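PDB 5NV9: Sodium/sialic acid symporter SiaT from Proteus mirabilis, which couples the inward Na(+) gradient to the uptake of the sialic acid N-acetylneuraminic acid across the bacterial inner membrane. Local coordinates for residues A[130-135]-A[345-350]; A[55-60]-A[254-259]; A[167-172]-A[339-344]; A[134-139]-A[386-391]. All coordinates share one frame; numbering follows the deposited sequence.

Followed from the N terminus, the first contact partner is residues 55-60, at the break after helix 47-58, which interaction 2 joins to residues 254-259. Helix 118-151 comes next and starts two contacts: interaction 1 closes its loop on residues 345-350 of helix 328-361, and interaction 4 closes a longer one on residues 386-391 of helix 370-398. Interaction 3, from helix 155-203 to residues 339-344, is nested inside both. Interaction 2 crosses the other three, since its segments alternate with theirs along the chain. Together they tie the substrate site at 55-60 to the sodium-binding helix 328-361 and its packing partners.

Interaction 1 of 4, residues A[130-135]-A[345-350]; sequences LFHIGR and SSSLNS. With NA (sodium ion), chain C; SLB (N-acetyl-beta-neuraminic acid), chain D.
With chi1 at -79° in His132 and -80° in Ser347, each side chain stands beside its own backbone N, and the two polar groups point at each other across the helix pair. His132 ND1 and Ser347 OG lie 2.8 Å apart in a hydrogen bond of 161°, the hydroxyl sitting at the ring edge, near its plane. A water extends this link: it accepts from Arg135 NE at 2.9 Å and bonds Ser347 OG at 2.9 Å. Arg135 is stretched out from CG to NE, which carries its guanidinium past Ser347 to the sialic acid, where NH1 donates to carboxylate oxygen O1B at 3.1 Å. Substrate and water both meet the guanidinium at its edge, in plane, so its rotation is held by bonds on two sides, and NH2 probably also bonds Thr58 O. Just before Ser347 in the helix, Ser345 OG (2.5 Å) and Ser346 OG (2.2 Å) bind the sodium ion of the Na3 site, completed by Ser342 O and Asp182. The contact thus links the substrate-binding helix 118-151 with the sodium-binding helix 328-361; helix 255-258 packs on His132 through Asp256, and helix 155-203 covers Ser345 and Leu348.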
# COMPACT_ATOMS: atom_id res chain seq x y z
N LEU A 130 -11.08 -5.99 -6.09
CA LEU A 130 -10.49 -5.93 -7.44
C LEU A 130 -9.25 -5.07 -7.50
O LEU A 130 -8.32 -5.45 -8.18
CB LEU A 130 -11.51 -5.45 -8.47
CG LEU A 130 -12.67 -6.43 -8.65
CD1 LEU A 130 -13.80 -5.78 -9.45
CD2 LEU A 130 -12.19 -7.72 -9.30
N PHE A 131 -9.21 -3.94 -6.81
CA PHE A 131 -8.02 -3.09 -6.84
C PHE A 131 -6.82 -3.85 -6.26
O PHE A 131 -5.72 -3.88 -6.85
CB PHE A 131 -8.17 -1.75 -6.12
CG PHE A 131 -6.92 -0.91 -6.21
CD1 PHE A 131 -6.56 -0.31 -7.42
CD2 PHE A 131 -6.00 -0.83 -5.13
CE1 PHE A 131 -5.36 0.42 -7.53
CE2 PHE A 131 -4.80 -0.10 -5.24
CZ PHE A 131 -4.47 0.52 -6.43
N HIS A 132 -7.04 -4.52 -5.15
CA HIS A 132 -5.96 -5.23 -4.47
C HIS A 132 -5.47 -6.50 -5.14
O HIS A 132 -4.28 -6.85 -4.99
CB HIS A 132 -6.28 -5.41 -2.99
CG HIS A 132 -6.02 -4.15 -2.25
ND1 HIS A 132 -4.91 -3.99 -1.45
CD2 HIS A 132 -6.58 -2.94 -2.37
CE1 HIS A 132 -4.86 -2.75 -1.02
NE2 HIS A 132 -5.87 -2.09 -1.55
N ILE A 133 -6.34 -7.17 -5.88
CA ILE A 133 -5.85 -8.18 -6.81
C ILE A 133 -4.82 -7.61 -7.80
O ILE A 133 -3.75 -8.22 -8.02
CB ILE A 133 -6.98 -8.84 -7.55
CG1 ILE A 133 -7.87 -9.61 -6.56
CG2 ILE A 133 -6.43 -9.79 -8.63
CD1 ILE A 133 -7.36 -10.98 -6.23
N GLY A 134 -5.12 -6.43 -8.37
CA GLY A 134 -4.15 -5.70 -9.14
C GLY A 134 -2.89 -5.26 -8.38
O GLY A 134 -1.78 -5.35 -8.91
N ARG A 135 -3.04 -4.74 -7.16
CA ARG A 135 -1.89 -4.21 -6.45
C ARG A 135 -0.85 -5.32 -6.18
O ARG A 135 0.37 -5.08 -6.33
CB ARG A 135 -2.33 -3.46 -5.16
CG ARG A 135 -1.21 -3.03 -4.22
CD ARG A 135 -1.80 -2.33 -3.02
NE ARG A 135 -0.90 -2.19 -1.88
CZ ARG A 135 0.12 -1.36 -1.84
NH1 ARG A 135 0.37 -0.55 -2.88
NH2 ARG A 135 0.91 -1.34 -0.74
N SER A 345 0.95 -9.76 1.67
CA SER A 345 0.30 -10.55 2.68
C SER A 345 -0.93 -9.79 3.22
O SER A 345 -2.01 -10.38 3.42
CB SER A 345 1.26 -10.85 3.79
OG SER A 345 1.57 -9.64 4.48
N SER A 346 -0.77 -8.48 3.47
CA SER A 346 -1.85 -7.67 3.96
C SER A 346 -3.00 -7.53 2.99
O SER A 346 -4.16 -7.45 3.42
CB SER A 346 -1.40 -6.23 4.30
OG SER A 346 -0.47 -6.23 5.34
N SER A 347 -2.67 -7.42 1.70
CA SER A 347 -3.67 -7.29 0.66
C SER A 347 -4.46 -8.62 0.54
O SER A 347 -5.69 -8.59 0.39
CB SER A 347 -3.03 -6.94 -0.71
OG SER A 347 -2.70 -5.56 -0.87
N LEU A 348 -3.78 -9.77 0.62
CA LEU A 348 -4.50 -11.09 0.56
C LEU A 348 -5.44 -11.32 1.75
O LEU A 348 -6.64 -11.69 1.58
CB LEU A 348 -3.55 -12.26 0.47
CG LEU A 348 -2.69 -12.43 -0.81
CD1 LEU A 348 -1.72 -13.62 -0.63
CD2 LEU A 348 -3.50 -12.60 -2.06
N ASN A 349 -4.95 -11.07 2.94
CA ASN A 349 -5.81 -11.16 4.11
C ASN A 349 -7.01 -10.19 4.08
O ASN A 349 -8.12 -10.57 4.46
CB ASN A 349 -5.02 -10.98 5.38
CG ASN A 349 -5.89 -11.17 6.62
OD1 ASN A 349 -6.44 -10.21 7.10
ND2 ASN A 349 -5.93 -12.38 7.18
N SER A 350 -6.78 -8.95 3.63
CA SER A 350 -7.87 -7.97 3.56
C SER A 350 -8.85 -8.32 2.55
O SER A 350 -10.04 -8.03 2.73
CB SER A 350 -7.34 -6.58 3.33
OG SER A 350 -6.59 -6.21 4.48
NA NA C . 1.33 -7.46 5.69
C1 SLB D . 3.74 1.84 -2.02
C2 SLB D . 2.97 3.07 -1.64
C3 SLB D . 2.79 3.94 -2.86
C4 SLB D . 2.19 5.33 -2.52
C5 SLB D . 3.17 5.96 -1.53
C6 SLB D . 3.33 5.06 -0.30
C7 SLB D . 4.30 5.58 0.76
C8 SLB D . 4.42 4.64 1.93
C9 SLB D . 5.27 5.23 3.06
C10 SLB D . 3.42 8.41 -1.32
C11 SLB D . 2.93 9.59 -0.52
N5 SLB D . 2.70 7.29 -1.12
O1A SLB D . 5.01 1.86 -1.87
O1B SLB D . 3.09 0.85 -2.52
O2 SLB D . 1.67 2.72 -1.08
O4 SLB D . 2.08 6.17 -3.72
O6 SLB D . 3.80 3.77 -0.69
O7 SLB D . 5.62 5.72 0.22
O8 SLB D . 3.13 4.30 2.42
O9 SLB D . 4.64 6.40 3.65
O10 SLB D . 4.42 8.46 -2.05
O HOH W 1 -1.10 -3.65 0.65

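Interaction 2 of 4, residues A[55-60]-A[254-259]; sequences FATTLS and SQDVVQ. With NA (sodium ion), chain B; SLB (N-acetyl-beta-neuraminic acid), chain D.
Thr57 and Asp256 mark the closest approach of the two backbones, with CA atoms 7.1 Å apart. Residues 55-58 end helix 47-58; Leu59 then leaves helical geometry and Ser60 is the N-cap of the next helix, 61-73. This is the broken first helix of the LeuT-fold core. The opposing residues 255-258 form a short helix begun by Ser254, whose OG donates to Asp256 OD1 at 2.6 Å instead of capping a backbone N. Between the segments no hydrogen bond forms; methyl groups do the touching. Thr57 turns CG2 anti to its amide nitrogen, to lie 3.2 Å from Asp256 OD2, while its OG1 serves Ser346 OG and Ser53 O. Thr58 CG2 meets Val257 CG2 at 3.6 Å, the two side chains crossing at a slant. With chi1 at 57°, the same Thr58 directs OG1 to the other side, where it shares a 2.7 Å hydrogen bond with O8 of the sialic acid glycerol tail. The helix break adds to the grip: Ser60 N donates to carboxylate O1A at 3.0 Å and almost straight (174°), and Ser60 OG to O1B at 2.8 Å. Carbonyl oxygens of Ala56 (O at 2.1 Å from sodium) and Leu59 bind the Na2 ion jointly with Ala339, Ser342 and Ser343. Around this junction, helix 328-361 flanks Ser60 and Asp256, helix 118-151 brings His132 against Asp256, helix 236-253 packs on Thr58 and Val257, and helix 267-301 lies against Phe55.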
# COMPACT_ATOMS: atom_id res chain seq x y z
N PHE A 55 2.67 0.69 8.32
CA PHE A 55 3.78 1.23 7.49
C PHE A 55 4.23 0.20 6.45
O PHE A 55 4.39 0.53 5.28
CB PHE A 55 4.95 1.71 8.39
CG PHE A 55 6.14 2.28 7.63
CD1 PHE A 55 6.05 3.51 7.02
CD2 PHE A 55 7.37 1.60 7.59
CE1 PHE A 55 7.12 4.04 6.34
CE2 PHE A 55 8.45 2.13 6.91
CZ PHE A 55 8.33 3.36 6.30
N ALA A 56 4.39 -1.07 6.87
CA ALA A 56 4.90 -2.13 5.97
C ALA A 56 3.85 -2.57 4.94
O ALA A 56 4.20 -2.91 3.83
CB ALA A 56 5.40 -3.33 6.75
N THR A 57 2.59 -2.52 5.31
CA THR A 57 1.43 -2.74 4.40
C THR A 57 1.46 -1.67 3.29
O THR A 57 1.38 -2.00 2.15
CB THR A 57 0.08 -2.73 5.19
OG1 THR A 57 0.00 -3.85 6.07
CG2 THR A 57 -1.23 -2.73 4.26
N THR A 58 1.63 -0.38 3.62
CA THR A 58 1.53 0.69 2.59
C THR A 58 2.77 0.80 1.72
O THR A 58 2.67 1.08 0.52
CB THR A 58 1.22 2.08 3.20
OG1 THR A 58 2.24 2.40 4.15
CG2 THR A 58 -0.12 2.10 3.89
N LEU A 59 3.94 0.54 2.30
CA LEU A 59 5.22 0.71 1.61
C LEU A 59 5.67 -0.60 1.02
O LEU A 59 6.09 -1.49 1.75
CB LEU A 59 6.32 1.18 2.57
CG LEU A 59 7.54 1.82 1.91
CD1 LEU A 59 8.32 2.68 2.90
CD2 LEU A 59 8.44 0.79 1.29
N SER A 60 5.68 -0.65 -0.30
CA SER A 60 5.91 -1.87 -1.06
C SER A 60 7.15 -1.71 -1.94
O SER A 60 7.90 -0.73 -1.83
CB SER A 60 4.66 -2.19 -1.87
OG SER A 60 4.60 -1.48 -3.08
N SER A 254 -9.61 2.10 2.86
CA SER A 254 -8.88 0.97 2.32
C SER A 254 -8.74 -0.08 3.42
O SER A 254 -8.15 0.19 4.47
CB SER A 254 -7.53 1.43 1.81
OG SER A 254 -6.93 0.42 1.05
N GLN A 255 -9.30 -1.26 3.18
CA GLN A 255 -9.37 -2.31 4.18
C GLN A 255 -8.01 -2.77 4.72
O GLN A 255 -7.94 -3.19 5.87
CB GLN A 255 -10.15 -3.49 3.61
CG GLN A 255 -10.20 -4.73 4.53
CD GLN A 255 -10.99 -4.57 5.83
OE1 GLN A 255 -11.55 -3.50 6.12
NE2 GLN A 255 -10.94 -5.60 6.67
N ASP A 256 -6.96 -2.75 3.88
CA ASP A 256 -5.63 -3.23 4.36
C ASP A 256 -5.07 -2.40 5.54
O ASP A 256 -4.45 -2.95 6.44
CB ASP A 256 -4.61 -3.38 3.20
CG ASP A 256 -4.36 -2.07 2.45
OD1 ASP A 256 -5.27 -1.15 2.36
OD2 ASP A 256 -3.23 -1.99 1.91
N VAL A 257 -5.34 -1.09 5.55
CA VAL A 257 -4.95 -0.24 6.65
C VAL A 257 -6.01 -0.22 7.79
O VAL A 257 -5.70 -0.45 8.98
CB VAL A 257 -4.61 1.15 6.13
CG1 VAL A 257 -4.48 2.14 7.29
CG2 VAL A 257 -3.28 1.09 5.39
N VAL A 258 -7.27 -0.03 7.41
CA VAL A 258 -8.36 0.12 8.35
C VAL A 258 -8.47 -1.09 9.25
O VAL A 258 -8.77 -0.98 10.43
CB VAL A 258 -9.74 0.37 7.63
CG1 VAL A 258 -10.84 0.38 8.66
CG2 VAL A 258 -9.75 1.71 6.94
N GLN A 259 -8.22 -2.26 8.71
CA GLN A 259 -8.14 -3.48 9.53
C GLN A 259 -7.20 -3.39 10.74
O GLN A 259 -7.47 -3.98 11.80
CB GLN A 259 -7.71 -4.64 8.64
CG GLN A 259 -8.39 -5.95 8.96
CD GLN A 259 -7.83 -7.07 8.11
OE1 GLN A 259 -7.44 -6.80 6.96
NE2 GLN A 259 -7.75 -8.31 8.66
NA NA B . 5.27 -3.65 2.12
C1 SLB D . 3.74 1.84 -2.02
C2 SLB D . 2.97 3.07 -1.64
C3 SLB D . 2.79 3.94 -2.86
C4 SLB D . 2.19 5.33 -2.52
C5 SLB D . 3.17 5.96 -1.53
C6 SLB D . 3.33 5.06 -0.30
C7 SLB D . 4.30 5.58 0.76
C8 SLB D . 4.42 4.64 1.93
C9 SLB D . 5.27 5.23 3.06
C10 SLB D . 3.42 8.41 -1.32
C11 SLB D . 2.93 9.59 -0.52
N5 SLB D . 2.70 7.29 -1.12
O1A SLB D . 5.01 1.86 -1.87
O1B SLB D . 3.09 0.85 -2.52
O2 SLB D . 1.67 2.72 -1.08
O4 SLB D . 2.08 6.17 -3.72
O6 SLB D . 3.80 3.77 -0.69
O7 SLB D . 5.62 5.72 0.22
O8 SLB D . 3.13 4.30 2.42
O9 SLB D . 4.64 6.40 3.65
O10 SLB D . 4.42 8.46 -2.05

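Interaction 3 of 4, residues A[167-172]-A[339-344]; sequences IIYTWM and AAQSSI. With NA (sodium ion), chain B; NA (sodium ion), chain C.
Tyr169 meets Gln341 where helix 155-203 of this LeuT-fold transporter packs on helix 328-361, the helix that supplies ligands to both the Na2 and Na3 ions. Along the first segment, Ile167 comes first and faces Ile382 and Ser389 of helix 370-398. Two residues on, Tyr169 carries the contact. Its chi1 of 78° places the ring between backbone N and carbonyl carbon and sends the hydroxyl out to the neighbouring helix, where OH lies 3.5 Å from Gln341 CB and 3.4 Å from Gln341 O. The stronger polar partner of this hydroxyl is Gln185. Ring and amide planes stand 85° apart; the glutamine chain leads away from the phenol, and its OE1 bonds Tyr17. Thr170 then touches Val178, in the next membrane span, beyond a bend in the chain, and Trp171 turns to helix 370-398. The helix that Tyr169 touches carries the ion ligands on other faces: Ala339 O (2.3 Å) and Ser343 OG (2.4 Å) bind the Na2 sodium. Ser342 serves both ions, its OG, also bonded to Ala338, lying 2.4 Å from the Na2 sodium and its backbone O 2.4 Å from the Na3 sodium.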
# COMPACT_ATOMS: atom_id res chain seq x y z
N ILE A 167 1.94 -16.42 0.16
CA ILE A 167 0.62 -17.02 0.25
C ILE A 167 0.56 -18.08 1.36
O ILE A 167 -0.41 -18.15 2.07
CB ILE A 167 0.15 -17.64 -1.12
CG1 ILE A 167 -0.16 -16.52 -2.10
CG2 ILE A 167 -1.07 -18.54 -0.96
CD1 ILE A 167 -0.30 -16.94 -3.55
N ILE A 168 1.59 -18.90 1.49
CA ILE A 168 1.60 -19.99 2.43
C ILE A 168 1.62 -19.49 3.87
O ILE A 168 0.74 -19.84 4.65
CB ILE A 168 2.75 -20.98 2.11
CG1 ILE A 168 2.36 -21.75 0.85
CG2 ILE A 168 2.93 -21.95 3.28
CD1 ILE A 168 3.52 -22.44 0.20
N TYR A 169 2.54 -18.58 4.19
CA TYR A 169 2.60 -18.06 5.56
C TYR A 169 1.39 -17.21 5.88
O TYR A 169 0.99 -17.19 7.02
CB TYR A 169 3.94 -17.36 5.92
CG TYR A 169 4.18 -15.93 5.42
CD1 TYR A 169 3.45 -14.83 5.91
CD2 TYR A 169 5.21 -15.66 4.55
CE1 TYR A 169 3.71 -13.53 5.47
CE2 TYR A 169 5.46 -14.34 4.09
CZ TYR A 169 4.71 -13.28 4.56
OH TYR A 169 4.99 -11.98 4.08
N THR A 170 0.83 -16.50 4.90
CA THR A 170 -0.37 -15.65 5.13
C THR A 170 -1.58 -16.54 5.44
O THR A 170 -2.27 -16.37 6.44
CB THR A 170 -0.68 -14.74 3.90
OG1 THR A 170 0.41 -13.84 3.66
CG2 THR A 170 -1.90 -13.90 4.13
N TRP A 171 -1.77 -17.55 4.62
CA TRP A 171 -2.80 -18.54 4.80
C TRP A 171 -2.83 -19.22 6.17
O TRP A 171 -3.91 -19.30 6.81
CB TRP A 171 -2.72 -19.52 3.64
CG TRP A 171 -3.60 -20.71 3.71
CD1 TRP A 171 -4.91 -20.82 3.25
CD2 TRP A 171 -3.25 -22.00 4.19
NE1 TRP A 171 -5.38 -22.09 3.47
CE2 TRP A 171 -4.39 -22.84 4.04
CE3 TRP A 171 -2.10 -22.53 4.77
CZ2 TRP A 171 -4.39 -24.19 4.45
CZ3 TRP A 171 -2.11 -23.88 5.19
CH2 TRP A 171 -3.25 -24.68 5.02
N MSE A 172 -1.67 -19.67 6.66
CA MSE A 172 -1.52 -20.38 7.93
C MSE A 172 -1.68 -19.46 9.07
O MSE A 172 -2.24 -19.82 10.09
CB MSE A 172 -0.04 -20.89 8.04
CG MSE A 172 0.21 -21.98 6.99
SE MSE A 172 1.83 -23.08 7.39
CE MSE A 172 3.18 -21.62 7.56
N ALA A 339 9.74 -5.66 1.63
CA ALA A 339 8.84 -4.57 1.16
C ALA A 339 7.66 -5.10 0.33
O ALA A 339 6.50 -4.70 0.51
CB ALA A 339 9.59 -3.48 0.42
N ALA A 340 7.95 -6.01 -0.58
CA ALA A 340 6.94 -6.64 -1.43
C ALA A 340 5.95 -7.51 -0.62
O ALA A 340 4.72 -7.31 -0.68
CB ALA A 340 7.65 -7.44 -2.45
N GLN A 341 6.49 -8.46 0.16
CA GLN A 341 5.71 -9.43 0.91
C GLN A 341 4.86 -8.88 2.04
O GLN A 341 3.79 -9.37 2.27
CB GLN A 341 6.64 -10.52 1.42
CG GLN A 341 7.18 -11.36 0.27
CD GLN A 341 8.17 -12.43 0.69
OE1 GLN A 341 9.02 -12.21 1.55
NE2 GLN A 341 8.07 -13.63 0.06
N SER A 342 5.32 -7.87 2.77
CA SER A 342 4.52 -7.30 3.75
C SER A 342 3.25 -6.62 3.12
O SER A 342 2.26 -6.49 3.76
CB SER A 342 5.32 -6.25 4.53
OG SER A 342 5.97 -5.34 3.64
N SER A 343 3.34 -6.17 1.89
CA SER A 343 2.18 -5.54 1.19
C SER A 343 1.27 -6.60 0.59
O SER A 343 0.03 -6.53 0.72
CB SER A 343 2.72 -4.57 0.12
OG SER A 343 3.33 -3.43 0.77
N ILE A 344 1.90 -7.63 -0.02
CA ILE A 344 1.16 -8.76 -0.56
C ILE A 344 0.34 -9.53 0.53
O ILE A 344 -0.88 -9.86 0.34
CB ILE A 344 2.05 -9.73 -1.30
CG1 ILE A 344 2.61 -9.08 -2.56
CG2 ILE A 344 1.30 -11.00 -1.68
CD1 ILE A 344 3.71 -9.91 -3.17
NA NA B . 5.27 -3.65 2.12
NA NA C . 1.33 -7.46 5.69

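Interaction 4 of 4, residues A[134-139]-A[386-391]; sequences GRVAII and IFSSLA. With SLB (N-acetyl-beta-neuraminic acid), chain D.
No flat group lies between the touching pairs, Val136 with Ser388 and Ala137 with Ala391; the one planar group that matters, the guanidinium of Arg135, points away from helix 370-398 on another side of helix 118-151. Ile139, one turn along, covers one guanidinium face, with CD1 3.9 Å above the plane and over its centre. On the contact side the two helical segments run in roughly the same direction, crossing at -43° with axes 8.1 Å apart. Small residues make this close approach possible: the CA atoms of Ala137 and Ser388 are only 5.0 Å from each other. Ala137 CB rests 3.6 Å from the carbonyl O of Ser388 and 3.8 Å from Ala391 CB, a plain methyl-to-methyl contact. Beside it, Val136 presses on the serine. Its CG1, anti to the amide nitrogen, comes to 3.3 Å of Ser388 CB, tighter than usual for two carbons, and Val136 CB lies 3.1 Å from Ser388 OG. The chi1 of Ser388, -97°, departs from a staggered value, consistent with the hydroxyl being drawn to Ile133 O, its hydrogen-bond partner on helix 118-151. Val136 also touches Ser347 of helix 328-361 through CG2, so it lies where three helices meet. Chemically, the interface is therefore mostly van der Waals, with one buried hydroxyl satisfied by a backbone carbonyl of the partner helix, and the same helix presents Arg135 to sialic acid from a different side.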
# COMPACT_ATOMS: atom_id res chain seq x y z
N GLY A 134 -5.12 -6.43 -8.37
CA GLY A 134 -4.15 -5.70 -9.14
C GLY A 134 -2.89 -5.26 -8.38
O GLY A 134 -1.78 -5.35 -8.91
N ARG A 135 -3.04 -4.74 -7.16
CA ARG A 135 -1.89 -4.21 -6.45
C ARG A 135 -0.85 -5.32 -6.18
O ARG A 135 0.37 -5.08 -6.33
CB ARG A 135 -2.33 -3.46 -5.16
CG ARG A 135 -1.21 -3.03 -4.22
CD ARG A 135 -1.80 -2.33 -3.02
NE ARG A 135 -0.90 -2.19 -1.88
CZ ARG A 135 0.12 -1.36 -1.84
NH1 ARG A 135 0.37 -0.55 -2.88
NH2 ARG A 135 0.91 -1.34 -0.74
N VAL A 136 -1.33 -6.51 -5.79
CA VAL A 136 -0.51 -7.66 -5.57
C VAL A 136 0.27 -8.04 -6.86
O VAL A 136 1.53 -8.31 -6.81
CB VAL A 136 -1.32 -8.88 -5.11
CG1 VAL A 136 -0.47 -10.15 -5.11
CG2 VAL A 136 -1.88 -8.66 -3.72
N ALA A 137 -0.45 -8.10 -8.00
CA ALA A 137 0.15 -8.47 -9.30
C ALA A 137 1.24 -7.47 -9.71
O ALA A 137 2.34 -7.85 -10.07
CB ALA A 137 -0.89 -8.60 -10.39
N ILE A 138 0.95 -6.21 -9.50
CA ILE A 138 1.87 -5.13 -9.79
C ILE A 138 3.10 -5.17 -8.90
O ILE A 138 4.22 -4.97 -9.39
CB ILE A 138 1.16 -3.77 -9.78
CG1 ILE A 138 0.22 -3.70 -11.00
CG2 ILE A 138 2.17 -2.64 -9.91
CD1 ILE A 138 -0.58 -2.43 -11.18
N ILE A 139 2.89 -5.42 -7.60
CA ILE A 139 3.96 -5.40 -6.62
C ILE A 139 4.93 -6.54 -7.01
O ILE A 139 6.12 -6.40 -6.93
CB ILE A 139 3.48 -5.56 -5.18
CG1 ILE A 139 2.96 -4.22 -4.65
CG2 ILE A 139 4.63 -6.01 -4.29
CD1 ILE A 139 2.20 -4.35 -3.34
N ILE A 386 -3.75 -17.22 -6.12
CA ILE A 386 -3.61 -17.84 -7.44
C ILE A 386 -3.86 -16.85 -8.54
O ILE A 386 -2.99 -16.67 -9.39
CB ILE A 386 -4.49 -19.11 -7.59
CG1 ILE A 386 -3.83 -20.24 -6.80
CG2 ILE A 386 -4.58 -19.51 -9.04
CD1 ILE A 386 -4.73 -21.40 -6.47
N PHE A 387 -5.01 -16.17 -8.51
CA PHE A 387 -5.31 -15.12 -9.49
C PHE A 387 -4.24 -13.99 -9.56
O PHE A 387 -3.91 -13.50 -10.63
CB PHE A 387 -6.68 -14.45 -9.22
CG PHE A 387 -7.91 -15.31 -9.47
CD1 PHE A 387 -7.93 -16.32 -10.41
CD2 PHE A 387 -9.09 -15.02 -8.78
CE1 PHE A 387 -9.08 -17.07 -10.62
CE2 PHE A 387 -10.24 -15.75 -9.00
CZ PHE A 387 -10.23 -16.79 -9.91
N SER A 388 -3.74 -13.54 -8.41
CA SER A 388 -2.76 -12.45 -8.36
C SER A 388 -1.47 -12.88 -9.00
O SER A 388 -0.82 -12.08 -9.68
CB SER A 388 -2.44 -12.07 -6.91
OG SER A 388 -3.20 -10.97 -6.52
N SER A 389 -1.11 -14.13 -8.73
CA SER A 389 0.11 -14.75 -9.22
C SER A 389 0.10 -15.03 -10.71
O SER A 389 1.10 -14.79 -11.38
CB SER A 389 0.37 -16.05 -8.49
OG SER A 389 0.68 -15.81 -7.14
N LEU A 390 -1.01 -15.58 -11.21
CA LEU A 390 -1.18 -15.76 -12.66
C LEU A 390 -1.03 -14.42 -13.37
O LEU A 390 -0.27 -14.29 -14.36
CB LEU A 390 -2.55 -16.35 -12.97
CG LEU A 390 -2.80 -17.72 -12.37
CD1 LEU A 390 -4.18 -18.22 -12.75
CD2 LEU A 390 -1.72 -18.65 -12.85
N ALA A 391 -1.76 -13.41 -12.88
CA ALA A 391 -1.64 -12.10 -13.46
C ALA A 391 -0.16 -11.68 -13.50
O ALA A 391 0.35 -11.29 -14.54
CB ALA A 391 -2.47 -11.09 -12.73
C1 SLB D . 3.74 1.84 -2.02
C2 SLB D . 2.97 3.07 -1.64
C3 SLB D . 2.79 3.94 -2.86
C4 SLB D . 2.19 5.33 -2.52
C5 SLB D . 3.17 5.96 -1.53
C6 SLB D . 3.33 5.06 -0.30
C7 SLB D . 4.30 5.58 0.76
C8 SLB D . 4.42 4.64 1.93
C9 SLB D . 5.27 5.23 3.06
C10 SLB D . 3.42 8.41 -1.32
C11 SLB D . 2.93 9.59 -0.52
N5 SLB D . 2.70 7.29 -1.12
O1A SLB D . 5.01 1.86 -1.87
O1B SLB D . 3.09 0.85 -2.52
O2 SLB D . 1.67 2.72 -1.08
O4 SLB D . 2.08 6.17 -3.72
O6 SLB D . 3.80 3.77 -0.69
O7 SLB D . 5.62 5.72 0.22
O8 SLB D . 3.13 4.30 2.42
O9 SLB D . 4.64 6.40 3.65
O10 SLB D . 4.42 8.46 -2.05